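Local structure of putative acyl-[acyl-carrier-protein]--UDP-N-acetylglucosamine O-acyltransferase (Bacteroides fragilis, 4R36) at residues I159-A164 with I259-D264; K248-V253 with F265-E270. The protein probably transfers an acyl chain from acyl carrier protein to UDP-N-acetylglucosamine, as LpxA enzymes do, and adopts a left-handed parallel beta helix with a helical C-terminal part. One frame throughout, in Å; residues are numbered along the deposited sequence.

Interaction 1 of 2, residues I159-A164 with I259-D264; sequences IIDDNA and IEYIVD
A turn of the left-handed beta helix meets the last helix of the C-terminal part here, through a single pair of side chains, Asp161 and Tyr261. Asp161 lies just past strand 159-160, at the start of the turn that leads to strand 165-166; Tyr261 reaches out to it from helix 257-267. The phenol hydroxyl donates a hydrogen bond to the carboxylate, with Tyr261 OH 2.6 Å from Asp161 OD2, a short hydrogen bond. OD2 receives it through its anti lone pair, the one turned away from OD1, and lies in the plane of the tyrosine ring at its edge. Carboxylate and ring are nearly coplanar, 15° apart, so the two flat groups meet edge to edge, with no stacking. Tyr261 CG stands anti to the backbone N (chi1 176°), which swings the ring off the helix and carries it toward the turn, where Tyr261 CA and Asp161 CA are 11.3 Å apart. The hydroxyl also lies 3.3 Å from Asp161 CB, alongside the carboxylate's own stem. Both polar groups have further partners: OD2 forms a salt bridge with Arg177, and the tyrosine hydroxyl accepts a hydrogen bond from the backbone N of Gly180. The positive charge of Arg177 probably favours the ionised carboxylate. Around the pair, Asp161 bonds through its backbone to Val178 on the neighbouring strand 177-178, Pro196 touches Tyr261, and Ile259 and Ile262 of the same helix pack on helix 222-237.

Interaction 2 of 2, residues K248-V253 with F265-E270; sequences KVEAEV and FIRNSE
Glu250 and Arg267 form a salt bridge on the surface between two antiparallel neighbours of the C-terminal helical part, helix 242-252 and helix 257-267. The ionic contact is bidentate and end-on: the guanidinium presents NH1 and NH2 together, one to each carboxylate oxygen. Arg267 NH2 lies 2.8 Å from Glu250 OE1 in an almost straight hydrogen bond, its N-H...O angle 173°. The second bond, from Arg267 NH1 to Glu250 OE2, is longer at 3.0 Å and more bent, at 157°. Seen from the arginine the grip is regular, since both oxygens lie close to the guanidinium plane and Glu250 CD sits at its edge. From the glutamate it is skewed: the two planes are 55° apart, and both nitrogens come from above the carboxylate plane, NH2 more steeply than NH1. The pairing therefore departs from the coplanar fork of an ideal bidentate bridge. As for reach, the CA atoms of Glu250 and Arg267 are 11.7 Å apart, and the two side chains extend toward each other from opposite directions to span that distance. Glu250 is stretched out beyond CG, whereas Arg267 bends at its third torsion, turning the guanidinium toward the carboxylate. Apolar packing accompanies the bridge from outside the pair: Arg267 also touches Leu246 of helix 242-252, while Val249 and Ile266 face inward on helix 222-237. Chemically, two opposite charges share two hydrogen bonds at an exposed site, where water would be expected to weaken the electrostatic gain; the bridge would tie the two helices together at their surface, and the paired charges probably favour the ionised form of each group.

The centres of interaction 1 and interaction 2 are about 12 Å apart, on the same side of the chain's centre. Both use helix 257-267: residues 259-264 meet the beta helix, and residues 265-270, which run on past the helix end, meet helix 242-252. Along the chain the segments alternate, in the order 159-164, 248-253, 259-264, 265-270. The contacts also touch through packing, with Val263 CG1 3.5 Å from Glu250 OE2 and Ile259 CG2 3.6 Å from Val249 CG1. One helix thus joins the beta helix to its helical neighbours, linking the two parts of the subunit.

Interaction 1 of 2, residues I159-A164 with I259-D264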
loop_
_atom_site.group_PDB
_atom_site.type_symbol
_atom_site.label_atom_id
_atom_site.label_comp_id
_atom_site.label_asym_id
_atom_site.label_seq_id
_atom_site.Cartn_x
_atom_site.Cartn_y
_atom_site.Cartn_z
ATOM N N ILE A 159 17.710 -2.461 9.153
ATOM C CA ILE A 159 18.563 -1.345 9.343
ATOM C C ILE A 159 18.682 -0.541 8.057
ATOM O O ILE A 159 19.001 -1.072 6.988
ATOM C CB ILE A 159 19.969 -1.746 9.817
ATOM C CG1 ILE A 159 19.882 -2.467 11.177
ATOM C CG2 ILE A 159 20.935 -0.516 9.870
ATOM C CD1 ILE A 159 21.254 -3.062 11.553
ATOM N N ILE A 160 18.471 0.767 8.160
ATOM C CA ILE A 160 18.676 1.664 7.030
ATOM C C ILE A 160 19.750 2.675 7.480
ATOM O O ILE A 160 19.592 3.370 8.493
ATOM C CB ILE A 160 17.433 2.451 6.589
ATOM C CG1 ILE A 160 16.144 1.660 6.439
ATOM C CG2 ILE A 160 17.727 3.399 5.398
ATOM C CD1 ILE A 160 16.084 0.644 5.426
ATOM N N ASP A 161 20.825 2.718 6.709
ATOM C CA ASP A 161 21.950 3.639 6.968
ATOM C C ASP A 161 21.584 5.059 6.494
ATOM O O ASP A 161 20.614 5.260 5.781
ATOM C CB ASP A 161 23.236 3.182 6.280
ATOM C CG ASP A 161 23.812 1.891 6.830
ATOM O OD1 ASP A 161 23.195 1.158 7.658
ATOM O OD2 ASP A 161 24.931 1.498 6.358
ATOM N N ASP A 162 22.407 6.034 6.822
ATOM C CA ASP A 162 22.087 7.400 6.462
ATOM C C ASP A 162 21.983 7.682 4.978
ATOM O O ASP A 162 22.721 7.134 4.132
ATOM C CB ASP A 162 23.142 8.316 7.057
ATOM C CG ASP A 162 23.116 8.323 8.596
ATOM O OD1 ASP A 162 22.214 7.693 9.266
ATOM O OD2 ASP A 162 24.101 8.878 9.172
ATOM N N ASN A 163 21.149 8.631 4.647
ATOM C CA ASN A 163 21.073 9.192 3.296
ATOM C C ASN A 163 20.520 8.289 2.183
ATOM O O ASN A 163 20.807 8.494 1.024
ATOM C CB ASN A 163 22.401 9.830 2.847
ATOM C CG ASN A 163 23.020 10.710 3.902
ATOM O OD1 ASN A 163 24.119 10.470 4.371
ATOM N ND2 ASN A 163 22.273 11.676 4.314
ATOM N N ALA A 164 19.719 7.305 2.527
ATOM C CA ALA A 164 19.198 6.395 1.556
ATOM C C ALA A 164 17.933 7.000 0.971
ATOM O O ALA A 164 17.265 7.774 1.634
ATOM C CB ALA A 164 18.857 5.052 2.234
ATOM N N ILE A 259 35.176 4.053 -0.131
ATOM C CA ILE A 259 35.585 2.721 -0.566
ATOM C C ILE A 259 35.698 1.771 0.607
ATOM O O ILE A 259 35.339 0.581 0.522
ATOM C CB ILE A 259 36.873 2.773 -1.409
ATOM C CG1 ILE A 259 36.776 3.805 -2.517
ATOM C CG2 ILE A 259 37.215 1.422 -1.971
ATOM C CD1 ILE A 259 35.556 3.759 -3.452
ATOM N N GLU A 260 36.133 2.272 1.754
ATOM C CA GLU A 260 36.208 1.430 2.906
ATOM C C GLU A 260 34.831 1.056 3.410
ATOM O O GLU A 260 34.618 -0.032 3.933
ATOM C CB GLU A 260 37.020 2.138 4.029
ATOM C CG GLU A 260 38.478 2.318 3.623
ATOM C CD GLU A 260 39.245 3.213 4.641
ATOM O OE1 GLU A 260 38.970 3.131 5.857
ATOM O OE2 GLU A 260 40.103 4.001 4.239
ATOM N N TYR A 261 33.891 1.960 3.244
ATOM C CA TYR A 261 32.537 1.675 3.646
ATOM C C TYR A 261 31.943 0.586 2.746
ATOM O O TYR A 261 31.324 -0.355 3.237
ATOM C CB TYR A 261 31.733 2.948 3.564
ATOM C CG TYR A 261 30.254 2.890 3.853
ATOM C CD1 TYR A 261 29.695 1.965 4.792
ATOM C CD2 TYR A 261 29.443 3.861 3.326
ATOM C CE1 TYR A 261 28.338 2.021 5.117
ATOM C CE2 TYR A 261 28.097 3.950 3.669
ATOM C CZ TYR A 261 27.561 3.034 4.567
ATOM O OH TYR A 261 26.213 3.151 4.778
ATOM N N ILE A 262 32.166 0.672 1.443
ATOM C CA ILE A 262 31.693 -0.389 0.534
ATOM C C ILE A 262 32.239 -1.737 0.967
ATOM O O ILE A 262 31.515 -2.743 1.141
ATOM C CB ILE A 262 32.122 -0.090 -0.894
ATOM C CG1 ILE A 262 31.412 1.111 -1.437
ATOM C CG2 ILE A 262 31.932 -1.271 -1.830
ATOM C CD1 ILE A 262 32.049 1.641 -2.708
ATOM N N VAL A 263 33.554 -1.775 1.183
ATOM C CA VAL A 263 34.220 -3.040 1.547
ATOM C C VAL A 263 33.746 -3.609 2.885
ATOM O O VAL A 263 33.401 -4.769 3.014
ATOM C CB VAL A 263 35.764 -2.888 1.470
ATOM C CG1 VAL A 263 36.440 -4.090 2.079
ATOM C CG2 VAL A 263 36.178 -2.653 0.028
ATOM N N ASP A 264 33.739 -2.792 3.900
ATOM C CA ASP A 264 33.333 -3.227 5.209
ATOM C C ASP A 264 31.863 -3.712 5.196
ATOM O O ASP A 264 31.550 -4.730 5.823
ATOM C CB ASP A 264 33.406 -2.041 6.173
ATOM C CG ASP A 264 33.365 -2.497 7.634
ATOM O OD1 ASP A 264 34.381 -2.995 8.146
ATOM O OD2 ASP A 264 32.302 -2.455 8.251
#

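Interaction 2 of 2, residues K248-V253 with F265-E270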
loop_
_atom_site.group_PDB
_atom_site.type_symbol
_atom_site.label_atom_id
_atom_site.label_comp_id
_atom_site.label_asym_id
_atom_site.label_seq_id
_atom_site.Cartn_x
_atom_site.Cartn_y
_atom_site.Cartn_z
ATOM N N LYS A 248 40.634 -7.286 -4.426
ATOM C CA LYS A 248 41.031 -6.491 -5.531
ATOM C C LYS A 248 40.643 -5.004 -5.399
ATOM O O LYS A 248 41.426 -4.068 -5.758
ATOM C CB LYS A 248 40.448 -7.045 -6.805
ATOM C CG LYS A 248 40.968 -6.383 -8.093
ATOM C CD LYS A 248 40.469 -7.115 -9.310
ATOM C CE LYS A 248 41.332 -6.766 -10.507
ATOM N NZ LYS A 248 40.522 -6.783 -11.731
ATOM N N VAL A 249 39.441 -4.748 -4.867
ATOM C CA VAL A 249 39.045 -3.377 -4.569
ATOM C C VAL A 249 40.063 -2.718 -3.630
ATOM O O VAL A 249 40.476 -1.569 -3.864
ATOM C CB VAL A 249 37.638 -3.305 -3.900
ATOM C CG1 VAL A 249 37.404 -1.883 -3.376
ATOM C CG2 VAL A 249 36.538 -3.695 -4.878
ATOM N N GLU A 250 40.422 -3.413 -2.568
ATOM C CA GLU A 250 41.405 -2.887 -1.629
ATOM C C GLU A 250 42.774 -2.635 -2.281
ATOM O O GLU A 250 43.452 -1.704 -1.918
ATOM C CB GLU A 250 41.566 -3.785 -0.418
ATOM C CG GLU A 250 40.351 -3.711 0.488
ATOM C CD GLU A 250 40.352 -4.605 1.710
ATOM O OE1 GLU A 250 40.739 -5.775 1.669
ATOM O OE2 GLU A 250 39.880 -4.137 2.796
ATOM N N ALA A 251 43.142 -3.447 -3.244
ATOM C CA ALA A 251 44.444 -3.334 -3.928
ATOM C C ALA A 251 44.460 -2.318 -5.024
ATOM O O ALA A 251 45.466 -1.720 -5.255
ATOM C CB ALA A 251 44.872 -4.680 -4.512
ATOM N N GLU A 252 43.350 -2.082 -5.703
ATOM C CA GLU A 252 43.363 -1.373 -6.962
ATOM C C GLU A 252 42.566 -0.099 -7.007
ATOM O O GLU A 252 42.802 0.665 -7.905
ATOM C CB GLU A 252 42.851 -2.266 -8.102
ATOM C CG GLU A 252 43.644 -3.538 -8.192
ATOM C CD GLU A 252 43.549 -4.224 -9.544
ATOM O OE1 GLU A 252 42.933 -3.701 -10.486
ATOM O OE2 GLU A 252 44.083 -5.316 -9.622
ATOM N N VAL A 253 41.648 0.130 -6.064
ATOM C CA VAL A 253 40.822 1.354 -6.105
ATOM C C VAL A 253 41.377 2.334 -5.097
ATOM O O VAL A 253 41.586 1.950 -3.974
ATOM C CB VAL A 253 39.370 1.065 -5.761
ATOM C CG1 VAL A 253 38.554 2.366 -5.818
ATOM C CG2 VAL A 253 38.818 0.010 -6.716
ATOM N N PHE A 265 30.991 -2.914 4.559
ATOM C CA PHE A 265 29.609 -3.266 4.475
ATOM C C PHE A 265 29.412 -4.681 3.875
ATOM O O PHE A 265 28.762 -5.527 4.463
ATOM C CB PHE A 265 28.829 -2.256 3.620
ATOM C CG PHE A 265 27.333 -2.514 3.611
ATOM C CD1 PHE A 265 26.786 -3.511 2.839
ATOM C CD2 PHE A 265 26.466 -1.710 4.329
ATOM C CE1 PHE A 265 25.404 -3.737 2.794
ATOM C CE2 PHE A 265 25.088 -1.918 4.296
ATOM C CZ PHE A 265 24.549 -2.911 3.512
ATOM N N ILE A 266 30.071 -4.946 2.741
ATOM C CA ILE A 266 29.908 -6.243 2.081
ATOM C C ILE A 266 30.578 -7.355 2.875
ATOM O O ILE A 266 30.001 -8.441 3.068
ATOM C CB ILE A 266 30.422 -6.192 0.657
ATOM C CG1 ILE A 266 29.582 -5.132 -0.120
ATOM C CG2 ILE A 266 30.427 -7.560 -0.005
ATOM C CD1 ILE A 266 30.171 -4.710 -1.437
ATOM N N ARG A 267 31.798 -7.088 3.307
ATOM C CA ARG A 267 32.564 -8.074 4.026
ATOM C C ARG A 267 31.825 -8.538 5.276
ATOM O O ARG A 267 31.818 -9.731 5.599
ATOM C CB ARG A 267 33.927 -7.465 4.417
ATOM C CG ARG A 267 34.831 -8.487 5.032
ATOM C CD ARG A 267 36.249 -7.937 5.138
ATOM N NE ARG A 267 36.971 -8.070 3.877
ATOM C CZ ARG A 267 37.947 -7.259 3.479
ATOM N NH1 ARG A 267 38.270 -6.197 4.183
ATOM N NH2 ARG A 267 38.578 -7.489 2.314
ATOM N N ASN A 268 31.142 -7.660 5.959
ATOM C CA ASN A 268 30.439 -8.080 7.189
ATOM C C ASN A 268 28.945 -8.280 7.024
ATOM O O ASN A 268 28.205 -8.343 8.012
ATOM C CB ASN A 268 30.724 -7.043 8.303
ATOM C CG ASN A 268 32.224 -6.938 8.573
ATOM O OD1 ASN A 268 32.902 -5.918 8.365
ATOM N ND2 ASN A 268 32.755 -8.065 8.793
ATOM N N SER A 269 28.501 -8.285 5.791
ATOM C CA SER A 269 27.047 -8.432 5.483
ATOM C C SER A 269 26.472 -9.674 6.147
ATOM O O SER A 269 26.909 -10.820 5.896
ATOM C CB SER A 269 26.823 -8.534 3.971
ATOM O OG SER A 269 25.481 -8.922 3.669
ATOM N N GLU A 270 25.440 -9.486 6.932
ATOM C CA GLU A 270 24.790 -10.596 7.544
ATOM C C GLU A 270 23.974 -11.474 6.638
ATOM O O GLU A 270 23.811 -12.662 6.922
ATOM C CB GLU A 270 23.780 -10.117 8.559
ATOM C CG GLU A 270 24.334 -9.164 9.555
ATOM C CD GLU A 270 25.317 -9.804 10.505
ATOM O OE1 GLU A 270 25.389 -11.049 10.594
ATOM O OE2 GLU A 270 25.988 -9.014 11.174
#